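Local coordinates for sialidase B (Streptococcus pneumoniae TIGR4, PDB 4XJA), which cleaves terminal sialic acid residues, joined through alpha-(2->3)-, alpha-(2->6)- or alpha-(2->8)-linkages, from oligosaccharides, glycoproteins and glycolipids, at residues I208-T213 against S290-D295; H231-K236 against S284-D289; I571-N576 against A614-T619. The protein carries 1 engineered substitution. One frame throughout, in Å; residues are numbered along the deposited sequence. Where two conformers were deposited one is given.

Contact 1. Residues I208-T213 against S290-D295; sequences IPTLYT and SSIVED. With OPX ((1s,3R,4S)-1-[(cyclohexylamino)methyl]-3,4-dihydroxycyclopentanesulfonic acid), chain B; SFJ ((2R,3R,4R,5R,6R)-5-acetamido-2,3-difluoro-4-hydroxy-6-[(1R,2R)-1,2,3-trihydroxypropyl]tetrahydro-2H-pyran-2-carboxylic acid), chain F.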
loop_
_atom_site.group_PDB
_atom_site.type_symbol
_atom_site.label_atom_id
_atom_site.label_comp_id
_atom_site.label_asym_id
_atom_site.label_seq_id
_atom_site.Cartn_x
_atom_site.Cartn_y
_atom_site.Cartn_z
ATOM N N ILE A 208 -0.717 1.789 -2.491
ATOM C CA ILE A 208 -0.636 2.380 -3.832
ATOM C C ILE A 208 0.801 2.728 -4.254
ATOM O O ILE A 208 1.112 3.883 -4.534
ATOM C CB ILE A 208 -1.553 3.623 -3.978
ATOM C CG1 ILE A 208 -2.867 3.462 -3.183
ATOM C CG2 ILE A 208 -1.869 3.878 -5.437
ATOM C CD1 ILE A 208 -3.757 2.296 -3.625
ATOM N N PRO A 209 1.680 1.718 -4.320
ATOM C CA PRO A 209 3.071 1.954 -4.735
ATOM C C PRO A 209 3.199 2.243 -6.221
ATOM O O PRO A 209 2.398 1.737 -7.025
ATOM C CB PRO A 209 3.750 0.615 -4.440
ATOM C CG PRO A 209 2.662 -0.402 -4.610
ATOM C CD PRO A 209 1.408 0.286 -4.075
ATOM N N THR A 210 4.196 3.060 -6.574
ATOM C CA THR A 210 4.604 3.268 -7.961
ATOM C C THR A 210 6.133 3.115 -8.074
ATOM O O THR A 210 6.853 3.263 -7.083
ATOM C CB THR A 210 4.241 4.669 -8.462
ATOM O OG1 THR A 210 5.218 5.605 -7.989
ATOM C CG2 THR A 210 2.844 5.092 -7.990
ATOM N N LEU A 211 6.612 2.821 -9.281
ATOM C CA LEU A 211 8.042 2.772 -9.593
ATOM C C LEU A 211 8.225 3.321 -10.991
ATOM O O LEU A 211 7.387 3.085 -11.851
ATOM C CB LEU A 211 8.561 1.330 -9.595
ATOM C CG LEU A 211 8.732 0.594 -8.274
ATOM C CD1 LEU A 211 9.046 -0.881 -8.554
ATOM C CD2 LEU A 211 9.867 1.239 -7.456
ATOM N N TYR A 212 9.320 4.039 -11.235
ATOM C CA TYR A 212 9.572 4.579 -12.561
ATOM C C TYR A 212 11.082 4.705 -12.735
ATOM O O TYR A 212 11.778 5.189 -11.847
ATOM C CB TYR A 212 8.883 5.942 -12.718
ATOM C CG TYR A 212 8.832 6.464 -14.150
ATOM C CD1 TYR A 212 9.941 7.064 -14.736
ATOM C CD2 TYR A 212 7.670 6.363 -14.907
ATOM C CE1 TYR A 212 9.895 7.548 -16.049
ATOM C CE2 TYR A 212 7.614 6.850 -16.215
ATOM C CZ TYR A 212 8.727 7.443 -16.774
ATOM O OH TYR A 212 8.684 7.928 -18.071
ATOM N N THR A 213 11.598 4.252 -13.870
ATOM C CA THR A 213 13.046 4.320 -14.090
ATOM C C THR A 213 13.365 5.568 -14.896
ATOM O O THR A 213 12.922 5.698 -16.040
ATOM C CB THR A 213 13.552 3.101 -14.850
ATOM O OG1 THR A 213 13.168 1.914 -14.144
ATOM C CG2 THR A 213 15.078 3.149 -14.991
ATOM N N SER A 290 -1.170 8.221 -6.795
ATOM C CA SER A 290 -0.190 8.992 -7.545
ATOM C C SER A 290 0.302 8.237 -8.773
ATOM O O SER A 290 0.129 7.019 -8.893
ATOM C CB SER A 290 1.007 9.404 -6.664
ATOM O OG SER A 290 1.656 8.291 -6.056
ATOM N N SER A 291 0.931 8.977 -9.681
ATOM C CA SER A 291 1.430 8.421 -10.933
ATOM C C SER A 291 2.580 9.321 -11.353
ATOM O O SER A 291 2.518 10.536 -11.138
ATOM C CB SER A 291 0.322 8.442 -11.988
ATOM O OG SER A 291 0.698 7.702 -13.128
ATOM N N ILE A 292 3.618 8.735 -11.951
ATOM C CA ILE A 292 4.854 9.461 -12.270
ATOM C C ILE A 292 5.189 9.339 -13.760
ATOM O O ILE A 292 4.919 8.304 -14.382
ATOM C CB ILE A 292 6.057 8.869 -11.497
ATOM C CG1 ILE A 292 5.891 9.010 -9.992
ATOM C CG2 ILE A 292 7.380 9.529 -11.901
ATOM C CD1 ILE A 292 7.002 8.270 -9.241
ATOM N N VAL A 293 5.780 10.389 -14.326
ATOM C CA VAL A 293 6.361 10.307 -15.664
ATOM C C VAL A 293 7.585 11.215 -15.746
ATOM O O VAL A 293 7.719 12.159 -14.953
ATOM C CB VAL A 293 5.329 10.692 -16.741
ATOM C CG1 VAL A 293 5.249 12.217 -16.891
ATOM C CG2 VAL A 293 5.666 10.016 -18.070
ATOM N N GLU A 294 8.494 10.913 -16.671
ATOM C CA GLU A 294 9.652 11.787 -16.898
ATOM C C GLU A 294 9.510 12.462 -18.253
ATOM O O GLU A 294 9.112 11.825 -19.237
ATOM C CB GLU A 294 10.988 11.025 -16.822
ATOM C CG GLU A 294 12.207 11.937 -17.033
ATOM C CD GLU A 294 13.536 11.284 -16.678
ATOM O OE1 GLU A 294 13.909 10.283 -17.325
ATOM O OE2 GLU A 294 14.214 11.786 -15.755
ATOM N N ASP A 295 9.811 13.758 -18.298
ATOM C CA ASP A 295 9.673 14.535 -19.533
ATOM C C ASP A 295 11.029 14.737 -20.206
ATOM O O ASP A 295 11.938 15.289 -19.592
ATOM C CB ASP A 295 9.042 15.895 -19.218
ATOM C CG ASP A 295 8.944 16.794 -20.439
ATOM O OD1 ASP A 295 8.452 16.339 -21.489
ATOM O OD2 ASP A 295 9.370 17.960 -20.348
HETATM C CAF OPX B . 16.425 0.067 -19.122
HETATM C CAG OPX B . 16.482 1.031 -20.257
HETATM C CAH OPX B . 15.647 0.656 -17.976
HETATM C CAI OPX B . 15.145 1.619 -20.628
HETATM C CAJ OPX B . 14.278 1.064 -18.412
HETATM C CAK OPX B . 12.271 3.298 -18.841
HETATM C CAL OPX B . 9.906 2.382 -18.973
HETATM C CAM OPX B . 10.310 4.541 -18.044
HETATM C CAO OPX B . 8.775 2.796 -18.073
HETATM C CAP OPX B . 9.361 3.729 -17.175
HETATM C CAQ OPX B . 14.355 2.126 -19.445
HETATM C CAR OPX B . 10.789 3.596 -19.083
HETATM N NAN OPX B . 12.979 2.469 -19.861
HETATM O OAA OPX B . 10.954 3.437 -21.734
HETATM O OAB OPX B . 9.002 4.645 -20.878
HETATM O OAC OPX B . 8.381 1.681 -17.379
HETATM O OAD OPX B . 10.163 3.034 -16.295
HETATM O OAE OPX B . 11.229 5.658 -20.778
HETATM S SAS OPX B . 10.476 4.375 -20.691
HETATM C C11 SFJ F . -9.651 7.624 -5.456
HETATM C C9 SFJ F . -13.502 2.656 -5.098
HETATM C C10 SFJ F . -9.819 6.317 -4.681
HETATM C C1 SFJ F . -9.055 -0.352 -4.120
HETATM C C7 SFJ F . -11.442 3.238 -4.032
HETATM C C4 SFJ F . -7.628 3.343 -4.294
HETATM C C3 SFJ F . -7.734 1.927 -3.599
HETATM C C5 SFJ F . -9.019 4.019 -4.312
HETATM C C6 SFJ F . -10.105 3.114 -4.878
HETATM C C2 SFJ F . -9.189 1.194 -3.950
HETATM N N5 SFJ F . -9.009 5.291 -5.017
HETATM O O10 SFJ F . -10.620 6.262 -3.781
HETATM O O9 SFJ F . -14.029 3.814 -4.531
HETATM O O1A SFJ F . -9.762 -0.904 -4.971
HETATM O O8 SFJ F . -12.094 0.903 -4.640
HETATM O O7 SFJ F . -11.332 3.548 -2.636
HETATM O O4 SFJ F . -6.677 4.160 -3.766
HETATM O O6 SFJ F . -9.698 1.798 -5.071
HETATM F FAI SFJ F . -7.603 2.076 -2.554
HETATM F FAJ SFJ F . -10.060 1.185 -3.049
HETATM O O1B SFJ F . -8.297 -0.866 -3.296
HETATM C C8 SFJ F . -12.531 2.124 -4.142
HETATM O O HOH W 1 0.168 6.607 -4.649
HETATM O O HOH W 2 13.301 7.400 -18.412
#
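Strands 208-213 and 290-294 run almost exactly parallel, their axes 7.3 Å apart at 4°, and meet through the side chains of Thr210, Tyr212 and Ile292 instead of a backbone ladder. The Tyr212 ring is sandwiched. Over one face lies Val293, whose CA makes a CH-pi contact 4.1 Å from the ring centroid; over the centre of the opposite face sits the cyclopentane of OPX, with CAP 3.6 Å above the plane. The ring reaches the partner strand because its CG stands anti to the backbone N (chi1 -168°). At the ring's far end OH accepts a weak bond from Glu294 N at 3.3 Å, and at its root CB packs on Ile292 CG2. Thr210 straddles the interface with both branches: OG1 lies 3.4 Å from Ile292 CD1, while CG2 touches Ser290 O. The hydroxyls of Thr210 and Ser290 both bond to that of Ser222 on strand 219-226. Water 1 bridges Ile208 O and Ser290 N, and water 2 ties Thr213 O to Glu294 OE1, which also binds Ser215 N. Ligands mark the two ends of 208-213: Thr213 N donates to OPX OAD (3.1 Å), and Ile208 CD1 approaches O4 of the sialic acid analogue SFJ at 3.5 Å. Strands from separate sheets packed side by side in this way are consistent with neighbouring innermost strands of a sialidase beta-propeller.

Contact 2. Residues H231-K236 against S284-D289; sequences HDSKSK and SASFID. With SFJ ((2R,3R,4R,5R,6R)-5-acetamido-2,3-difluoro-4-hydroxy-6-[(1R,2R)-1,2,3-trihydroxypropyl]tetrahydro-2H-pyran-2-carboxylic acid), chain F.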
loop_
_atom_site.group_PDB
_atom_site.type_symbol
_atom_site.label_atom_id
_atom_site.label_comp_id
_atom_site.label_asym_id
_atom_site.label_seq_id
_atom_site.Cartn_x
_atom_site.Cartn_y
_atom_site.Cartn_z
ATOM N N HIS A 231 -7.336 3.056 5.169
ATOM C CA HIS A 231 -8.540 3.538 4.498
ATOM C C HIS A 231 -8.227 4.510 3.362
ATOM O O HIS A 231 -7.324 5.339 3.497
ATOM C CB HIS A 231 -9.406 4.316 5.505
ATOM C CG HIS A 231 -9.992 3.483 6.588
ATOM N ND1 HIS A 231 -10.709 2.316 6.358
ATOM C CD2 HIS A 231 -10.014 3.656 7.943
ATOM C CE1 HIS A 231 -11.109 1.811 7.502
ATOM N NE2 HIS A 231 -10.711 2.603 8.479
ATOM N N ASP A 232 -8.981 4.447 2.262
ATOM C CA ASP A 232 -8.905 5.490 1.241
ATOM C C ASP A 232 -9.558 6.750 1.789
ATOM O O ASP A 232 -10.204 6.711 2.839
ATOM C CB ASP A 232 -9.601 5.054 -0.058
ATOM C CG ASP A 232 -11.037 4.601 0.165
ATOM O OD1 ASP A 232 -11.291 3.881 1.153
ATOM O OD2 ASP A 232 -11.916 4.969 -0.644
ATOM N N SER A 233 -9.390 7.865 1.079
ATOM C CA SER A 233 -10.039 9.118 1.459
ATOM C C SER A 233 -11.541 8.853 1.572
ATOM O O SER A 233 -12.066 8.047 0.797
ATOM C CB SER A 233 -9.761 10.187 0.406
ATOM O OG SER A 233 -8.362 10.331 0.198
ATOM N N LYS A 234 -12.241 9.498 2.508
ATOM C CA LYS A 234 -11.697 10.544 3.392
ATOM C C LYS A 234 -10.723 9.993 4.429
ATOM O O LYS A 234 -10.956 8.932 5.018
ATOM C CB LYS A 234 -12.849 11.264 4.110
ATOM C CG LYS A 234 -13.698 10.348 5.009
ATOM C CD LYS A 234 -14.935 11.063 5.552
ATOM C CE LYS A 234 -15.814 10.115 6.375
ATOM N NZ LYS A 234 -16.973 10.831 7.004
ATOM N N SER A 235 -9.616 10.707 4.632
ATOM C CA SER A 235 -8.620 10.336 5.627
ATOM C C SER A 235 -7.572 11.441 5.696
ATOM O O SER A 235 -7.775 12.532 5.160
ATOM C CB SER A 235 -7.964 9.010 5.236
ATOM O OG SER A 235 -7.144 8.516 6.280
ATOM N N LYS A 236 -6.456 11.173 6.359
ATOM C CA LYS A 236 -5.264 11.982 6.110
ATOM C C LYS A 236 -4.277 11.115 5.347
ATOM O O LYS A 236 -3.900 10.044 5.812
ATOM C CB LYS A 236 -4.600 12.494 7.385
ATOM C CG LYS A 236 -3.250 13.165 7.066
ATOM C CD LYS A 236 -2.515 13.661 8.306
ATOM C CE LYS A 236 -1.220 14.386 7.910
ATOM N NZ LYS A 236 -1.462 15.529 7.007
ATOM N N SER A 284 -9.994 15.864 7.635
ATOM C CA SER A 284 -8.701 16.188 7.008
ATOM C C SER A 284 -8.784 16.199 5.489
ATOM O O SER A 284 -9.544 15.431 4.880
ATOM C CB SER A 284 -7.637 15.153 7.412
ATOM O OG SER A 284 -6.392 15.373 6.744
ATOM N N ALA A 285 -7.987 17.064 4.870
ATOM C CA ALA A 285 -7.811 17.014 3.425
ATOM C C ALA A 285 -6.799 15.916 3.122
ATOM O O ALA A 285 -6.047 15.496 4.012
ATOM C CB ALA A 285 -7.338 18.361 2.900
ATOM N N SER A 286 -6.773 15.428 1.883
ATOM C CA SER A 286 -5.842 14.348 1.542
ATOM C C SER A 286 -5.474 14.303 0.062
ATOM O O SER A 286 -6.135 14.928 -0.774
ATOM C CB SER A 286 -6.393 12.989 1.983
ATOM O OG SER A 286 -7.660 12.726 1.396
ATOM N N PHE A 287 -4.407 13.563 -0.242
ATOM C CA PHE A 287 -4.025 13.215 -1.613
ATOM C C PHE A 287 -4.156 11.707 -1.749
ATOM O O PHE A 287 -4.034 10.998 -0.766
ATOM C CB PHE A 287 -2.569 13.618 -1.871
ATOM C CG PHE A 287 -2.325 15.096 -1.760
ATOM C CD1 PHE A 287 -2.539 15.928 -2.846
ATOM C CD2 PHE A 287 -1.899 15.652 -0.565
ATOM C CE1 PHE A 287 -2.324 17.298 -2.746
ATOM C CE2 PHE A 287 -1.673 17.011 -0.454
ATOM C CZ PHE A 287 -1.886 17.836 -1.545
ATOM N N ILE A 288 -4.410 11.200 -2.951
ATOM C CA ILE A 288 -4.565 9.753 -3.104
ATOM C C ILE A 288 -4.337 9.335 -4.551
ATOM O O ILE A 288 -4.728 10.061 -5.466
ATOM C CB ILE A 288 -5.960 9.289 -2.570
ATOM C CG1 ILE A 288 -6.165 7.784 -2.733
ATOM C CG2 ILE A 288 -7.108 10.073 -3.222
ATOM C CD1 ILE A 288 -7.408 7.300 -2.010
ATOM N N ASP A 289 -3.678 8.188 -4.741
ATOM C CA ASP A 289 -3.416 7.608 -6.064
ATOM C C ASP A 289 -2.472 8.457 -6.920
ATOM O O ASP A 289 -2.920 9.305 -7.692
ATOM C CB ASP A 289 -4.722 7.350 -6.833
ATOM C CG ASP A 289 -5.593 6.282 -6.183
ATOM O OD1 ASP A 289 -5.119 5.611 -5.245
ATOM O OD2 ASP A 289 -6.750 6.101 -6.632
HETATM C C11 SFJ F . -9.651 7.624 -5.456
HETATM C C9 SFJ F . -13.502 2.656 -5.098
HETATM C C10 SFJ F . -9.819 6.317 -4.681
HETATM C C1 SFJ F . -9.055 -0.352 -4.120
HETATM C C7 SFJ F . -11.442 3.238 -4.032
HETATM C C4 SFJ F . -7.628 3.343 -4.294
HETATM C C3 SFJ F . -7.734 1.927 -3.599
HETATM C C5 SFJ F . -9.019 4.019 -4.312
HETATM C C6 SFJ F . -10.105 3.114 -4.878
HETATM C C2 SFJ F . -9.189 1.194 -3.950
HETATM N N5 SFJ F . -9.009 5.291 -5.017
HETATM O O10 SFJ F . -10.620 6.262 -3.781
HETATM O O9 SFJ F . -14.029 3.814 -4.531
HETATM O O1A SFJ F . -9.762 -0.904 -4.971
HETATM O O8 SFJ F . -12.094 0.903 -4.640
HETATM O O7 SFJ F . -11.332 3.548 -2.636
HETATM O O4 SFJ F . -6.677 4.160 -3.766
HETATM O O6 SFJ F . -9.698 1.798 -5.071
HETATM F FAI SFJ F . -7.603 2.076 -2.554
HETATM F FAJ SFJ F . -10.060 1.185 -3.049
HETATM O O1B SFJ F . -8.297 -0.866 -3.296
HETATM C C8 SFJ F . -12.531 2.124 -4.142
HETATM O O HOH W 3 -9.847 13.568 2.638
HETATM O O HOH W 4 -3.942 16.866 6.934
#
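Ser233 OG and Ser286 OG share a hydrogen bond at 2.8 Å, either able to donate, with Ile288 CG2 against the hydroxyl of Ser233. Ser286 OG sits between its backbone N and carbonyl carbon (chi1 58°), which turns it to the loop. In the conformer given, Asp232 CB rests on Ile288 CD1 at 3.7 Å, and the two residues line one side of the pocket that holds the sialic acid analogue SFJ. The methyl at the end of Ile288 also reaches SFJ O4. Next along the strand, Asp289 takes hold of the ligand with both carboxylate oxygens: OD1 accepts from SFJ O4 at 2.6 Å, and OD2 accepts from the acetamido N5 at 2.9 Å along a moderately bent bond (N-H...O 154°). Asp289 N is itself bonded to Asp224 OD1, a second-shell tie. Water 3 joins Ser286 OG to Ser284 O. Farther out, Lys236 CB packs on Ser284 OG at 3.5 Å; that hydroxyl donates to Ala285 O and receives water 4, which is shared with Lys236 NZ. The ammonium group forms a salt bridge to Glu265. Ser233 N is buried without a partner. The paired bonds of Asp289 match a hydroxyl and an acetamido N-H together, which would favour a sialic acid ring, while the serine and water links join the loop of Asp232, the proton acceptor by similarity, to the strand that carries Asp289, and probably help to fix their relative positions.

Contact 3. Residues I571-N576 against A614-T619; sequences ILSTPN and AYSAIT. With SFJ ((2R,3R,4R,5R,6R)-5-acetamido-2,3-difluoro-4-hydroxy-6-[(1R,2R)-1,2,3-trihydroxypropyl]tetrahydro-2H-pyran-2-carboxylic acid), chain F.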
loop_
_atom_site.group_PDB
_atom_site.type_symbol
_atom_site.label_atom_id
_atom_site.label_comp_id
_atom_site.label_asym_id
_atom_site.label_seq_id
_atom_site.Cartn_x
_atom_site.Cartn_y
_atom_site.Cartn_z
ATOM N N ILE A 571 5.415 -7.210 -19.801
ATOM C CA ILE A 571 5.283 -7.870 -18.506
ATOM C C ILE A 571 4.148 -7.233 -17.697
ATOM O O ILE A 571 4.111 -6.008 -17.517
ATOM C CB ILE A 571 6.614 -7.813 -17.716
ATOM C CG1 ILE A 571 7.752 -8.388 -18.569
ATOM C CG2 ILE A 571 6.480 -8.556 -16.387
ATOM C CD1 ILE A 571 9.149 -8.259 -17.945
ATOM N N LEU A 572 3.208 -8.062 -17.238
ATOM C CA LEU A 572 2.095 -7.602 -16.407
ATOM C C LEU A 572 2.296 -8.076 -14.973
ATOM O O LEU A 572 2.840 -9.153 -14.751
ATOM C CB LEU A 572 0.750 -8.157 -16.909
ATOM C CG LEU A 572 0.215 -7.851 -18.302
ATOM C CD1 LEU A 572 -1.224 -8.363 -18.437
ATOM C CD2 LEU A 572 0.273 -6.385 -18.611
ATOM N N SER A 573 1.841 -7.278 -14.005
ATOM C CA SER A 573 1.870 -7.669 -12.594
ATOM C C SER A 573 0.469 -7.517 -12.033
ATOM O O SER A 573 -0.128 -6.440 -12.151
ATOM C CB SER A 573 2.798 -6.759 -11.806
ATOM O OG SER A 573 2.665 -7.023 -10.423
ATOM N N THR A 574 -0.044 -8.571 -11.401
ATOM C CA THR A 574 -1.431 -8.594 -10.941
ATOM C C THR A 574 -1.655 -9.801 -10.037
ATOM O O THR A 574 -0.929 -10.781 -10.138
ATOM C CB THR A 574 -2.400 -8.685 -12.156
ATOM O OG1 THR A 574 -3.745 -8.885 -11.703
ATOM C CG2 THR A 574 -2.016 -9.840 -13.060
ATOM N N PRO A 575 -2.656 -9.734 -9.139
ATOM C CA PRO A 575 -3.057 -11.003 -8.536
ATOM C C PRO A 575 -3.687 -11.884 -9.616
ATOM O O PRO A 575 -4.250 -11.362 -10.581
ATOM C CB PRO A 575 -4.128 -10.583 -7.523
ATOM C CG PRO A 575 -4.702 -9.301 -8.086
ATOM C CD PRO A 575 -3.474 -8.605 -8.658
ATOM N N ASN A 576 -3.572 -13.198 -9.476
ATOM C CA ASN A 576 -4.262 -14.107 -10.385
ATOM C C ASN A 576 -5.150 -15.002 -9.537
ATOM O O ASN A 576 -4.708 -16.043 -9.033
ATOM C CB ASN A 576 -3.255 -14.942 -11.179
ATOM C CG ASN A 576 -3.899 -15.678 -12.351
ATOM O OD1 ASN A 576 -5.121 -15.767 -12.449
ATOM N ND2 ASN A 576 -3.071 -16.195 -13.250
ATOM N N ALA A 614 -1.803 -7.408 -3.820
ATOM C CA ALA A 614 -2.811 -6.478 -4.327
ATOM C C ALA A 614 -2.247 -5.483 -5.332
ATOM O O ALA A 614 -1.816 -5.876 -6.420
ATOM C CB ALA A 614 -3.538 -5.769 -3.181
ATOM N N TYR A 615 -2.263 -4.199 -4.995
ATOM C CA TYR A 615 -1.737 -3.197 -5.918
ATOM C C TYR A 615 -0.232 -3.389 -6.046
ATOM O O TYR A 615 0.432 -3.808 -5.095
ATOM C CB TYR A 615 -2.030 -1.788 -5.422
ATOM C CG TYR A 615 -3.426 -1.271 -5.725
ATOM C CD1 TYR A 615 -4.560 -2.045 -5.476
ATOM C CD2 TYR A 615 -3.613 0.019 -6.203
ATOM C CE1 TYR A 615 -5.853 -1.542 -5.730
ATOM C CE2 TYR A 615 -4.885 0.524 -6.450
ATOM C CZ TYR A 615 -5.995 -0.251 -6.209
ATOM O OH TYR A 615 -7.246 0.283 -6.462
ATOM N N SER A 616 0.313 -3.074 -7.219
ATOM C CA SER A 616 1.720 -3.344 -7.475
ATOM C C SER A 616 2.307 -2.336 -8.442
ATOM O O SER A 616 1.582 -1.655 -9.171
ATOM C CB SER A 616 1.884 -4.746 -8.053
ATOM O OG SER A 616 1.217 -4.861 -9.302
ATOM N N ALA A 617 3.633 -2.266 -8.442
ATOM C CA ALA A 617 4.393 -1.406 -9.327
ATOM C C ALA A 617 5.531 -2.243 -9.871
ATOM O O ALA A 617 6.185 -2.955 -9.124
ATOM C CB ALA A 617 4.961 -0.240 -8.540
ATOM N N ILE A 618 5.788 -2.152 -11.166
ATOM C CA ILE A 618 6.944 -2.834 -11.713
ATOM C C ILE A 618 7.716 -1.909 -12.616
ATOM O O ILE A 618 7.143 -1.036 -13.282
ATOM C CB ILE A 618 6.575 -4.094 -12.500
ATOM C CG1 ILE A 618 5.529 -3.779 -13.558
ATOM C CG2 ILE A 618 6.069 -5.209 -11.553
ATOM C CD1 ILE A 618 5.177 -4.993 -14.376
ATOM N N THR A 619 9.024 -2.100 -12.651
ATOM C CA THR A 619 9.809 -1.297 -13.568
ATOM C C THR A 619 11.059 -2.051 -13.953
ATOM O O THR A 619 11.565 -2.871 -13.172
ATOM C CB THR A 619 10.107 0.122 -12.994
ATOM O OG1 THR A 619 10.451 1.008 -14.069
ATOM C CG2 THR A 619 11.256 0.089 -11.975
HETATM C C11 SFJ F . -9.651 7.624 -5.456
HETATM C C9 SFJ F . -13.502 2.656 -5.098
HETATM C C10 SFJ F . -9.819 6.317 -4.681
HETATM C C1 SFJ F . -9.055 -0.352 -4.120
HETATM C C7 SFJ F . -11.442 3.238 -4.032
HETATM C C4 SFJ F . -7.628 3.343 -4.294
HETATM C C3 SFJ F . -7.734 1.927 -3.599
HETATM C C5 SFJ F . -9.019 4.019 -4.312
HETATM C C6 SFJ F . -10.105 3.114 -4.878
HETATM C C2 SFJ F . -9.189 1.194 -3.950
HETATM N N5 SFJ F . -9.009 5.291 -5.017
HETATM O O10 SFJ F . -10.620 6.262 -3.781
HETATM O O9 SFJ F . -14.029 3.814 -4.531
HETATM O O1A SFJ F . -9.762 -0.904 -4.971
HETATM O O8 SFJ F . -12.094 0.903 -4.640
HETATM O O7 SFJ F . -11.332 3.548 -2.636
HETATM O O4 SFJ F . -6.677 4.160 -3.766
HETATM O O6 SFJ F . -9.698 1.798 -5.071
HETATM F FAI SFJ F . -7.603 2.076 -2.554
HETATM F FAJ SFJ F . -10.060 1.185 -3.049
HETATM O O1B SFJ F . -8.297 -0.866 -3.296
HETATM C C8 SFJ F . -12.531 2.124 -4.142
#
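Ser616 OG is gripped by two serine hydroxyls: Ser573 OG at 2.8 Å across the contact, and Ser556 OG on the neighbouring strand 556-559. Ser573 OG bonds in turn to Tyr613 OH, so a run of hydroxyls threads this buried interface. The two hydroxyls meet from different staggered positions: Ser573 holds OG anti to the backbone N (chi1 172°), whereas Ser616 holds OG between N and the carbonyl carbon. Strands 571-575 and 616-619 run antiparallel at 163°, with axes 7.2 Å apart. Beside the serine pair, Ile618 splits its branches over the opposing strand. CG2 presses on Ser573 CB at 3.6 Å, and CD1 extends to Ile571 O at 3.5 Å, with Ile571 CG2 alongside. Toward the active site the packing continues as Pro575 CD comes up to Ala614 O at 3.9 Å. Thr574 OG1 donates to Pro575 O within its own strand. Tyr615, the nucleophile by similarity, points its CB away from 571-576. Its OH lies 3.0 Å from SFJ C1, the carboxylate carbon next to the anomeric C2, and is bonded to Glu503 OE1, while Arg207 makes a cation-pi contact with the ring. The strand that follows Tyr615 is thus seated on strands of the preceding sheet. This is blade-on-blade packing consistent with a sialidase propeller, and the nucleophilic tyrosine lies just before an inner strand, paired with an acidic residue as in other family 33 glycosidases.

From the N terminus, 208-213 opens contact 1, which closes 77 residues later at 290-295. Contact 2, between 231-236 and 284-289, opens and closes wholly within that interval, and its second segment runs directly into that of contact 1 along strand 286-294. Contact 3 follows separately, 571-576 meeting 614-619 near the C terminus and closing a shorter loop. Across space, Ile208 packs on Tyr615, Thr210 and Leu211 lie against Ala617, and Thr213 OG1 is probably hydrogen-bonded to Thr619 OG1, so strand 205-213 stands between strands 286-294 and 616-620. Contacts 2 and 3 do not touch, but all three contacts reach SFJ.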